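Local coordinates for Serine/threonine protein phosphatase Stp1 (Streptococcus agalactiae, PDB 2PK0), which dephosphorylates phosphoserine and phosphothreonine in proteins, as a magnesium-binding phosphatase of the PP2C family, at residues D77-S82 with I117-G122; S142-L147 with E156-H161; I167-S170 with P176-P179. One frame throughout, in Å; residues are numbered along the deposited sequence.

Read together, the three contacts trace a passage from core to surface. Interaction 1 is fully buried, one methionine of helix 72-96 packed on strand 115-121 by van der Waals contact, without a hydrogen bond between the segments. Interaction 2, some 25 Å from it between centres, joins two short helices at the surface by a valine, an alanine and a histidine ring. Interaction 3 is partly buried and the most polar, two hydrogen bonds from a glutamine amide to a backbone. It touches both others: Pro179 packs on Leu80 and Val121 of interaction 1, while the methyl of Thr168 lies against Ser142 and Leu143 of interaction 2. Helix 72-96 supplies one side of interaction 1 and also backs Val177 and Pro179 of interaction 3.

Interaction 1 (D77-S82 with I117-G122); sequences DWMLVS and IFAHVG
Met79 slants its side chain down onto strand 117-121, and nearly everything the helix gives to this contact comes from that one residue. Its SD stands 3.9 Å from Ala119 CB, and its CB is 4.1 Å from the same methyl, so the alanine is met by both the root and the sulfur of the chain. Beyond the sulfur, CE reaches back along the strand to Ile117, where it comes 3.5 Å from the carbonyl O and 4.4 Å from CG2. The shape of the chain accounts for this reach: CG is set opposite the carbonyl carbon (chi1 -74°), and the remaining torsions are extended, giving a chain whose sulfur reaches Ala119 and whose methyl reaches Ile117. Ile117 and Ala119 both direct their CB atoms at the helix, as alternation in a strand requires, and Phe118 between them turns to the other face, where it touches Thr138. Consistent with the small alanine, Met79 CA and Ala119 CA are 6.6 Å apart.

One step further out, the helix is tied by its own bonds. Ser82 OG donates to Trp78 O over 2.6 Å, and Ser82 N bonds the same oxygen from the opposite face of its plane. That hydroxyl also sits over the centre of the Trp78 ring, whose NE1 is bonded to Asp63 and whose edge-to-face partner is Trp64.

The axes of the two segments pass 9.1 Å apart and run nearly parallel, at 19°. Strand 115-121 is flanked in its antiparallel sheet by strands 103-112 and 180-185, and helix 72-96 makes contacts with all three: Met79 also touches Ala110, and Leu80 rests on Leu181, in the helix-on-sheet layering of the PP2C beta-sandwich.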
ATOM      1  N   ASP A  77       7.672  14.363   8.503  1.00 36.88           N
ATOM      2  CA  ASP A  77       6.833  15.556   8.654  1.00 38.52           C
ATOM      3  C   ASP A  77       5.958  15.703   7.424  1.00 35.88           C
ATOM      4  O   ASP A  77       4.763  15.934   7.553  1.00 35.95           O
ATOM      5  CB  ASP A  77       7.665  16.842   8.826  1.00 40.83           C
ATOM      6  CG  ASP A  77       8.330  16.953  10.190  1.00 43.14           C
ATOM      7  OD1 ASP A  77       7.927  16.247  11.148  1.00 44.69           O
ATOM      8  OD2 ASP A  77       9.269  17.772  10.296  1.00 43.51           O
ATOM      9  N   TRP A  78       6.568  15.544   6.248  1.00 32.77           N
ATOM     10  CA  TRP A  78       5.863  15.665   4.982  1.00 32.63           C
ATOM     11  C   TRP A  78       4.690  14.670   4.834  1.00 33.41           C
ATOM     12  O   TRP A  78       3.626  15.037   4.326  1.00 30.24           O
ATOM     13  CB  TRP A  78       6.838  15.539   3.808  1.00 32.32           C
ATOM     14  CG  TRP A  78       6.200  15.733   2.459  1.00 33.89           C
ATOM     15  CD1 TRP A  78       6.062  16.914   1.778  1.00 33.31           C
ATOM     16  CD2 TRP A  78       5.611  14.718   1.624  1.00 34.61           C
ATOM     17  NE1 TRP A  78       5.416  16.703   0.587  1.00 32.82           N
ATOM     18  CE2 TRP A  78       5.124  15.367   0.463  1.00 34.43           C
ATOM     19  CE3 TRP A  78       5.430  13.328   1.752  1.00 34.15           C
ATOM     20  CZ2 TRP A  78       4.482  14.666  -0.578  1.00 33.42           C
ATOM     21  CZ3 TRP A  78       4.780  12.635   0.718  1.00 32.98           C
ATOM     22  CH2 TRP A  78       4.324  13.308  -0.431  1.00 33.02           C
ATOM     23  N   MET A  79       4.887  13.428   5.276  1.00 32.27           N
ATOM     24  CA  MET A  79       3.856  12.416   5.127  1.00 33.09           C
ATOM     25  C   MET A  79       2.647  12.720   6.010  1.00 33.76           C
ATOM     26  O   MET A  79       1.518  12.730   5.539  1.00 35.04           O
ATOM     27  CB  MET A  79       4.402  11.018   5.414  1.00 31.43           C
ATOM     28  CG  MET A  79       5.293  10.480   4.321  1.00 32.69           C
ATOM     29  SD  MET A  79       6.064   8.907   4.765  1.00 35.01           S
ATOM     30  CE  MET A  79       6.787   8.418   3.205  1.00 31.20           C
ATOM     31  N   LEU A  80       2.894  13.007   7.278  1.00 33.60           N
ATOM     32  CA  LEU A  80       1.829  13.301   8.223  1.00 34.87           C
ATOM     33  C   LEU A  80       1.003  14.511   7.813  1.00 35.37           C
ATOM     34  O   LEU A  80      -0.211  14.513   7.983  1.00 35.97           O
ATOM     35  CB  LEU A  80       2.413  13.517   9.616  1.00 35.34           C
ATOM     36  CG  LEU A  80       2.944  12.262  10.299  1.00 36.44           C
ATOM     37  CD1 LEU A  80       3.597  12.626  11.627  1.00 36.45           C
ATOM     38  CD2 LEU A  80       1.815  11.269  10.496  1.00 35.76           C
ATOM     39  N   VAL A  81       1.673  15.514   7.251  1.00 35.95           N
ATOM     40  CA  VAL A  81       1.024  16.739   6.800  1.00 36.48           C
ATOM     41  C   VAL A  81       0.209  16.556   5.502  1.00 38.76           C
ATOM     42  O   VAL A  81      -0.977  16.879   5.481  1.00 42.09           O
ATOM     43  CB  VAL A  81       2.047  17.888   6.692  1.00 37.60           C
ATOM     44  CG1 VAL A  81       1.473  19.088   5.931  1.00 36.89           C
ATOM     45  CG2 VAL A  81       2.521  18.299   8.098  1.00 36.28           C
ATOM     46  N   SER A  82       0.827  16.009   4.449  1.00 38.80           N
ATOM     47  CA  SER A  82       0.171  15.806   3.141  1.00 38.06           C
ATOM     48  C   SER A  82      -1.040  14.879   3.188  1.00 38.62           C
ATOM     49  O   SER A  82      -2.016  15.061   2.457  1.00 38.26           O
ATOM     50  CB  SER A  82       1.155  15.223   2.124  1.00 37.39           C
ATOM     51  OG  SER A  82       2.401  15.894   2.170  1.00 41.06           O
ATOM     52  N   ILE A 117      10.923   4.531   4.926  1.00 29.11           N
ATOM     53  CA  ILE A 117       9.933   5.020   5.850  1.00 30.26           C
ATOM     54  C   ILE A 117       8.549   4.996   5.178  1.00 32.94           C
ATOM     55  O   ILE A 117       8.374   5.464   4.047  1.00 33.14           O
ATOM     56  CB  ILE A 117      10.280   6.415   6.431  1.00 29.24           C
ATOM     57  CG1 ILE A 117       9.150   6.906   7.357  1.00 28.50           C
ATOM     58  CG2 ILE A 117      10.551   7.404   5.325  1.00 28.03           C
ATOM     59  CD1 ILE A 117       9.546   8.030   8.300  1.00 29.15           C
ATOM     60  N   PHE A 118       7.569   4.425   5.865  1.00 31.45           N
ATOM     61  CA  PHE A 118       6.258   4.378   5.300  1.00 30.43           C
ATOM     62  C   PHE A 118       5.201   5.092   6.122  1.00 31.62           C
ATOM     63  O   PHE A 118       5.328   5.218   7.330  1.00 32.05           O
ATOM     64  CB  PHE A 118       5.844   2.928   5.004  1.00 29.65           C
ATOM     65  CG  PHE A 118       5.669   2.062   6.231  1.00 29.94           C
ATOM     66  CD1 PHE A 118       4.459   2.043   6.940  1.00 30.44           C
ATOM     67  CD2 PHE A 118       6.691   1.225   6.654  1.00 29.50           C
ATOM     68  CE1 PHE A 118       4.288   1.235   8.053  1.00 29.55           C
ATOM     69  CE2 PHE A 118       6.524   0.404   7.781  1.00 27.76           C
ATOM     70  CZ  PHE A 118       5.331   0.410   8.474  1.00 28.96           C
ATOM     71  N   ALA A 119       4.150   5.531   5.436  1.00 33.48           N
ATOM     72  CA  ALA A 119       2.896   5.932   6.052  1.00 33.01           C
ATOM     73  C   ALA A 119       1.820   4.971   5.546  1.00 33.77           C
ATOM     74  O   ALA A 119       1.821   4.628   4.363  1.00 35.69           O
ATOM     75  CB  ALA A 119       2.549   7.355   5.672  1.00 29.92           C
ATOM     76  N   HIS A 120       0.891   4.576   6.423  1.00 32.99           N
ATOM     77  CA  HIS A 120      -0.073   3.500   6.128  1.00 31.41           C
ATOM     78  C   HIS A 120      -1.461   3.787   6.704  1.00 30.45           C
ATOM     79  O   HIS A 120      -1.579   4.123   7.864  1.00 32.06           O
ATOM     80  CB  HIS A 120       0.477   2.178   6.673  1.00 28.99           C
ATOM     81  CG  HIS A 120      -0.569   1.187   7.070  1.00 27.07           C
ATOM     82  ND1 HIS A 120      -1.390   0.562   6.156  1.00 26.00           N
ATOM     83  CD2 HIS A 120      -0.897   0.680   8.282  1.00 26.74           C
ATOM     84  CE1 HIS A 120      -2.188  -0.279   6.792  1.00 24.89           C
ATOM     85  NE2 HIS A 120      -1.913  -0.223   8.081  1.00 24.84           N
ATOM     86  N   VAL A 121      -2.497   3.670   5.869  1.00 28.88           N
ATOM     87  CA  VAL A 121      -3.883   3.962   6.216  1.00 25.62           C
ATOM     88  C   VAL A 121      -4.776   2.960   5.481  1.00 26.22           C
ATOM     89  O   VAL A 121      -4.802   2.968   4.262  1.00 25.99           O
ATOM     90  CB  VAL A 121      -4.330   5.360   5.686  1.00 27.04           C
ATOM     91  CG1 VAL A 121      -5.819   5.615   6.000  1.00 27.24           C
ATOM     92  CG2 VAL A 121      -3.494   6.475   6.249  1.00 25.69           C
ATOM     93  N   GLY A 122      -5.503   2.105   6.195  1.00 24.98           N
ATOM     94  CA  GLY A 122      -6.374   1.134   5.548  1.00 25.22           C
ATOM     95  C   GLY A 122      -5.984  -0.322   5.721  1.00 27.54           C
ATOM     96  O   GLY A 122      -5.379  -0.702   6.730  1.00 27.76           O
TER

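Interaction 2 (S142-L147 with E156-H161); sequences SLVNEL and EEAASH
Val144 presents its two methyl groups to two different partners, and this division of labour defines the contact. CG2 meets the methyl of Ala158, with 3.9 Å between Val144 CG2 and Ala158 CB, a plain apolar touch between two small groups. CG1 turns instead to the imidazole of His161, where it lies 3.5 Å from His161 CD2 and 3.8 Å from His161 CG. The methyl comes to the ring at a slant, and the two side chains cross obliquely. Thus it is the carbon side of the imidazole that the valine meets. His161 can reach back because its CG extends opposite the backbone N (chi1 -172°), while Val144 places CG1 beside its own N and opposite its carbonyl carbon (chi1 -43°). Probably helped by the small Ala158, the backbones approach to 5.8 Å between Val144 CA and Ala158 CA.

The valine sits in the first turn of its helix, just behind an N-cap. Ser142 OG accepts from Asn145 N in a weak capping bond of 3.3 Å, and Asn145 ND2 is bonded to Asp140 O, so the start of the helix is tied to the chain before it. At the second helix, Glu157 OE1 accepts a bond from Thr154 N.

The first turn of one helix therefore packs against Ala158 near the end of the other and against His161 in the loop that follows, the two helices being joined by a short connection. Such a surface pair of short helices, set beside the beta-sandwich, is consistent with the flap subdomain of bacterial PP2C phosphatases, whose conformation in this enzyme is coupled to binding of a third metal ion.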
ATOM      1  N   SER A 142      -8.947  -2.424  10.510  1.00 31.01           N
ATOM      2  CA  SER A 142     -10.132  -3.196  10.228  1.00 33.11           C
ATOM      3  C   SER A 142     -10.892  -3.390  11.511  1.00 34.51           C
ATOM      4  O   SER A 142     -10.375  -3.106  12.594  1.00 35.31           O
ATOM      5  CB  SER A 142      -9.732  -4.576   9.695  1.00 34.64           C
ATOM      6  OG  SER A 142      -9.175  -5.387  10.724  1.00 33.93           O
ATOM      7  N   LEU A 143     -12.112  -3.896  11.386  1.00 35.00           N
ATOM      8  CA  LEU A 143     -12.960  -4.163  12.535  1.00 37.22           C
ATOM      9  C   LEU A 143     -12.383  -5.243  13.436  1.00 37.10           C
ATOM     10  O   LEU A 143     -12.311  -5.034  14.655  1.00 38.30           O
ATOM     11  CB  LEU A 143     -14.381  -4.527  12.085  1.00 39.95           C
ATOM     12  CG  LEU A 143     -15.567  -4.394  13.047  1.00 40.69           C
ATOM     13  CD1 LEU A 143     -16.767  -3.895  12.283  1.00 44.65           C
ATOM     14  CD2 LEU A 143     -15.907  -5.697  13.703  1.00 40.14           C
ATOM     15  N   VAL A 144     -11.961  -6.373  12.852  1.00 34.19           N
ATOM     16  CA  VAL A 144     -11.457  -7.497  13.655  1.00 32.96           C
ATOM     17  C   VAL A 144     -10.192  -7.150  14.438  1.00 32.83           C
ATOM     18  O   VAL A 144     -10.015  -7.653  15.542  1.00 32.08           O
ATOM     19  CB  VAL A 144     -11.307  -8.876  12.870  1.00 33.54           C
ATOM     20  CG1 VAL A 144     -12.475  -9.107  11.995  1.00 34.89           C
ATOM     21  CG2 VAL A 144     -10.025  -8.972  12.042  1.00 34.33           C
ATOM     22  N   ASN A 145      -9.346  -6.266  13.900  1.00 32.76           N
ATOM     23  CA  ASN A 145      -8.156  -5.816  14.646  1.00 32.33           C
ATOM     24  C   ASN A 145      -8.482  -4.886  15.811  1.00 32.62           C
ATOM     25  O   ASN A 145      -7.739  -4.856  16.773  1.00 33.55           O
ATOM     26  CB  ASN A 145      -7.093  -5.185  13.735  1.00 27.34           C
ATOM     27  CG  ASN A 145      -6.356  -6.215  12.896  1.00 26.69           C
ATOM     28  OD1 ASN A 145      -6.415  -7.412  13.154  1.00 28.89           O
ATOM     29  ND2 ASN A 145      -5.671  -5.753  11.881  1.00 25.05           N
ATOM     30  N   GLU A 146      -9.584  -4.141  15.720  1.00 34.09           N
ATOM     31  CA  GLU A 146     -10.047  -3.316  16.843  1.00 38.50           C
ATOM     32  C   GLU A 146     -10.539  -4.185  18.001  1.00 37.63           C
ATOM     33  O   GLU A 146     -10.244  -3.892  19.175  1.00 33.26           O
ATOM     34  CB  GLU A 146     -11.156  -2.342  16.424  1.00 39.89           C
ATOM     35  CG  GLU A 146     -10.654  -1.217  15.558  1.00 46.72           C
ATOM     36  CD  GLU A 146     -11.477   0.051  15.675  1.00 49.69           C
ATOM     37  OE1 GLU A 146     -12.737  -0.024  15.607  1.00 51.24           O
ATOM     38  OE2 GLU A 146     -10.845   1.127  15.827  1.00 49.93           O
ATOM     39  N   LEU A 147     -11.275  -5.246  17.647  1.00 35.47           N
ATOM     40  CA  LEU A 147     -11.768  -6.221  18.612  1.00 35.31           C
ATOM     41  C   LEU A 147     -10.617  -6.939  19.344  1.00 36.81           C
ATOM     42  O   LEU A 147     -10.724  -7.226  20.541  1.00 37.23           O
ATOM     43  CB  LEU A 147     -12.704  -7.233  17.947  1.00 34.26           C
ATOM     44  CG  LEU A 147     -14.034  -6.765  17.329  1.00 35.02           C
ATOM     45  CD1 LEU A 147     -14.741  -7.921  16.631  1.00 33.80           C
ATOM     46  CD2 LEU A 147     -14.982  -6.119  18.344  1.00 32.97           C
ATOM     47  N   GLU A 156      -5.886 -15.522  17.096  1.00 41.46           N
ATOM     48  CA  GLU A 156      -6.301 -16.756  16.429  1.00 41.05           C
ATOM     49  C   GLU A 156      -7.765 -16.692  16.017  1.00 41.07           C
ATOM     50  O   GLU A 156      -8.114 -17.110  14.902  1.00 42.97           O
ATOM     51  CB  GLU A 156      -6.041 -17.969  17.327  1.00 40.72           C
ATOM     52  CG  GLU A 156      -6.262 -19.328  16.664  1.00 39.73           C
ATOM     53  CD  GLU A 156      -5.912 -20.488  17.592  1.00 40.64           C
ATOM     54  OE1 GLU A 156      -4.837 -20.418  18.230  1.00 43.01           O
ATOM     55  OE2 GLU A 156      -6.697 -21.461  17.689  1.00 38.00           O
ATOM     56  N   GLU A 157      -8.608 -16.143  16.895  1.00 39.57           N
ATOM     57  CA  GLU A 157     -10.043 -15.959  16.580  1.00 37.40           C
ATOM     58  C   GLU A 157     -10.297 -15.010  15.410  1.00 38.16           C
ATOM     59  O   GLU A 157     -11.183 -15.255  14.598  1.00 41.07           O
ATOM     60  CB  GLU A 157     -10.826 -15.502  17.804  1.00 35.92           C
ATOM     61  CG  GLU A 157     -11.218 -16.632  18.719  1.00 36.34           C
ATOM     62  CD  GLU A 157     -11.284 -16.239  20.185  1.00 36.54           C
ATOM     63  OE1 GLU A 157     -10.917 -15.100  20.535  1.00 35.57           O
ATOM     64  OE2 GLU A 157     -11.701 -17.090  20.997  1.00 38.59           O
ATOM     65  N   ALA A 158      -9.504 -13.943  15.312  1.00 38.44           N
ATOM     66  CA  ALA A 158      -9.655 -12.957  14.233  1.00 36.89           C
ATOM     67  C   ALA A 158      -9.223 -13.502  12.895  1.00 36.54           C
ATOM     68  O   ALA A 158      -9.727 -13.080  11.857  1.00 37.42           O
ATOM     69  CB  ALA A 158      -8.872 -11.703  14.539  1.00 38.08           C
ATOM     70  N   ALA A 159      -8.288 -14.444  12.924  1.00 36.82           N
ATOM     71  CA  ALA A 159      -7.784 -15.055  11.703  1.00 36.41           C
ATOM     72  C   ALA A 159      -8.847 -15.917  11.025  1.00 36.20           C
ATOM     73  O   ALA A 159      -8.799 -16.125   9.821  1.00 37.66           O
ATOM     74  CB  ALA A 159      -6.528 -15.875  11.998  1.00 33.83           C
ATOM     75  N   SER A 160      -9.803 -16.408  11.811  1.00 37.34           N
ATOM     76  CA  SER A 160     -10.894 -17.224  11.288  1.00 39.03           C
ATOM     77  C   SER A 160     -12.267 -16.557  11.438  1.00 38.84           C
ATOM     78  O   SER A 160     -13.293 -17.235  11.389  1.00 40.02           O
ATOM     79  CB  SER A 160     -10.901 -18.623  11.925  1.00 38.21           C
ATOM     80  OG  SER A 160     -10.910 -18.544  13.337  1.00 40.52           O
ATOM     81  N   HIS A 161     -12.282 -15.237  11.608  1.00 38.34           N
ATOM     82  CA  HIS A 161     -13.536 -14.498  11.615  1.00 39.09           C
ATOM     83  C   HIS A 161     -14.194 -14.608  10.244  1.00 40.73           C
ATOM     84  O   HIS A 161     -13.541 -14.386   9.227  1.00 41.36           O
ATOM     85  CB  HIS A 161     -13.296 -13.035  11.974  1.00 38.96           C
ATOM     86  CG  HIS A 161     -14.558 -12.253  12.181  1.00 39.27           C
ATOM     87  ND1 HIS A 161     -15.399 -12.472  13.253  1.00 37.56           N
ATOM     88  CD2 HIS A 161     -15.128 -11.267  11.449  1.00 38.74           C
ATOM     89  CE1 HIS A 161     -16.424 -11.643  13.177  1.00 37.43           C
ATOM     90  NE2 HIS A 161     -16.282 -10.898  12.094  1.00 38.49           N
TER

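Interaction 3 (I167-S170 with P176-P179); sequences ITQS and PVEP
The long connection that leads from helix 155-159 to strand 180-185 folds back on itself, and a side-chain amide bridging to a backbone closes the fold: Gln169 grips Glu178 by both its N and its O. Glu178 N donates to Gln169 OE1 over 3.1 Å in a nearly straight bond (165°), the donor lying only slightly tilted from the carbonyl plane of the amide. In return Gln169 NE2 gives a hydrogen to Glu178 O at 2.9 Å. This second bond is less well aligned, since the nitrogen stands well above the plane of the Glu178 carbonyl. The glutamine thus behaves like a stretch of peptide beside an extended segment, offering one acceptor and one donor to the same residue. Because two bonds hold it, the amide is fixed against rotation about its last torsion and its O and N ends are told apart. The side chain leaves the backbone with CG wedged between N and the carbonyl carbon (chi1 64°) and is then extended, which carries the amide straight across to the other segment.

In the PP2C fold this loop comes near the metal centre at 167-170, where the Ser170 side chain is about 10 Å from a bound magnesium ion, and then passes to helix 72-96 at 176-179; the metal sites themselves are formed by residues including Asp41, Gly42, Asp197 and Asp236. Val177 packs beside the amide, its CA 3.7 Å from Gln169 OE1 and its CG1 3.5 Å from the carbonyl O of Ser170. Helix 72-96 receives Val177 from behind: Val177 N is bonded to Glu84 OE1, and its side chain touches Ile83 and Asn87.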
ATOM      1  N   ILE A 167     -13.431  -1.802   6.846  1.00 49.62           N
ATOM      2  CA  ILE A 167     -12.344  -0.866   7.108  1.00 48.35           C
ATOM      3  C   ILE A 167     -12.734   0.188   8.165  1.00 47.97           C
ATOM      4  O   ILE A 167     -13.891   0.631   8.226  1.00 48.48           O
ATOM      5  CB  ILE A 167     -11.878  -0.253   5.773  1.00 48.64           C
ATOM      6  CG1 ILE A 167     -10.391   0.052   5.795  1.00 49.47           C
ATOM      7  CG2 ILE A 167     -12.727   0.951   5.346  1.00 49.75           C
ATOM      8  CD1 ILE A 167      -9.872   0.344   4.422  1.00 49.39           C
ATOM      9  N   THR A 168     -11.795   0.542   9.038  1.00 45.48           N
ATOM     10  CA  THR A 168     -12.105   1.476  10.126  1.00 44.35           C
ATOM     11  C   THR A 168     -11.591   2.895   9.903  1.00 43.17           C
ATOM     12  O   THR A 168     -12.021   3.821  10.598  1.00 42.75           O
ATOM     13  CB  THR A 168     -11.669   0.973  11.539  1.00 44.99           C
ATOM     14  OG1 THR A 168     -10.248   0.760  11.601  1.00 46.64           O
ATOM     15  CG2 THR A 168     -12.416  -0.280  11.915  1.00 44.01           C
ATOM     16  N   GLN A 169     -10.666   3.062   8.958  1.00 40.40           N
ATOM     17  CA  GLN A 169     -10.327   4.399   8.472  1.00 40.03           C
ATOM     18  C   GLN A 169      -9.857   4.420   7.026  1.00 39.42           C
ATOM     19  O   GLN A 169      -9.321   3.448   6.523  1.00 38.45           O
ATOM     20  CB  GLN A 169      -9.326   5.112   9.374  1.00 36.83           C
ATOM     21  CG  GLN A 169      -7.995   4.479   9.463  1.00 36.88           C
ATOM     22  CD  GLN A 169      -7.060   5.304  10.300  1.00 37.02           C
ATOM     23  OE1 GLN A 169      -7.309   6.487  10.548  1.00 37.28           O
ATOM     24  NE2 GLN A 169      -5.981   4.692  10.748  1.00 34.58           N
ATOM     25  N   SER A 170     -10.090   5.535   6.354  1.00 38.45           N
ATOM     26  CA  SER A 170      -9.663   5.665   4.983  1.00 40.37           C
ATOM     27  C   SER A 170      -9.441   7.132   4.766  1.00 40.11           C
ATOM     28  O   SER A 170      -9.939   7.944   5.526  1.00 39.43           O
ATOM     29  CB  SER A 170     -10.752   5.190   4.032  1.00 43.08           C
ATOM     30  OG  SER A 170     -11.893   6.029   4.126  1.00 45.48           O
ATOM     31  N   PRO A 176     -10.011  13.461  11.417  1.00 48.55           N
ATOM     32  CA  PRO A 176      -8.630  13.321  10.911  1.00 46.77           C
ATOM     33  C   PRO A 176      -8.147  11.861  10.901  1.00 44.28           C
ATOM     34  O   PRO A 176      -8.587  11.073  11.741  1.00 44.56           O
ATOM     35  CB  PRO A 176      -7.800  14.138  11.913  1.00 47.08           C
ATOM     36  CG  PRO A 176      -8.783  15.051  12.589  1.00 48.15           C
ATOM     37  CD  PRO A 176     -10.083  14.317  12.618  1.00 48.11           C
ATOM     38  N   VAL A 177      -7.279  11.493   9.957  1.00 41.22           N
ATOM     39  CA  VAL A 177      -6.788  10.114   9.922  1.00 39.21           C
ATOM     40  C   VAL A 177      -5.605   9.978  10.839  1.00 39.13           C
ATOM     41  O   VAL A 177      -4.890  10.942  11.060  1.00 40.07           O
ATOM     42  CB  VAL A 177      -6.398   9.600   8.504  1.00 37.95           C
ATOM     43  CG1 VAL A 177      -7.620   9.370   7.650  1.00 36.27           C
ATOM     44  CG2 VAL A 177      -5.467  10.545   7.824  1.00 38.60           C
ATOM     45  N   GLU A 178      -5.418   8.779  11.386  1.00 41.45           N
ATOM     46  CA  GLU A 178      -4.235   8.439  12.167  1.00 43.87           C
ATOM     47  C   GLU A 178      -3.420   7.387  11.403  1.00 41.33           C
ATOM     48  O   GLU A 178      -3.615   6.195  11.617  1.00 42.22           O
ATOM     49  CB  GLU A 178      -4.639   7.837  13.522  1.00 45.87           C
ATOM     50  CG  GLU A 178      -5.820   8.506  14.240  1.00 50.06           C
ATOM     51  CD  GLU A 178      -6.439   7.620  15.341  1.00 51.30           C
ATOM     52  OE1 GLU A 178      -5.701   6.832  15.971  1.00 54.81           O
ATOM     53  OE2 GLU A 178      -7.666   7.706  15.573  1.00 52.95           O
ATOM     54  N   PRO A 179      -2.513   7.812  10.509  1.00 38.31           N
ATOM     55  CA  PRO A 179      -1.687   6.830   9.797  1.00 34.88           C
ATOM     56  C   PRO A 179      -0.638   6.176  10.678  1.00 34.22           C
ATOM     57  O   PRO A 179      -0.234   6.759  11.679  1.00 34.83           O
ATOM     58  CB  PRO A 179      -0.994   7.660   8.720  1.00 35.52           C
ATOM     59  CG  PRO A 179      -1.008   9.046   9.233  1.00 37.23           C
ATOM     60  CD  PRO A 179      -2.207   9.196  10.111  1.00 36.28           C
TER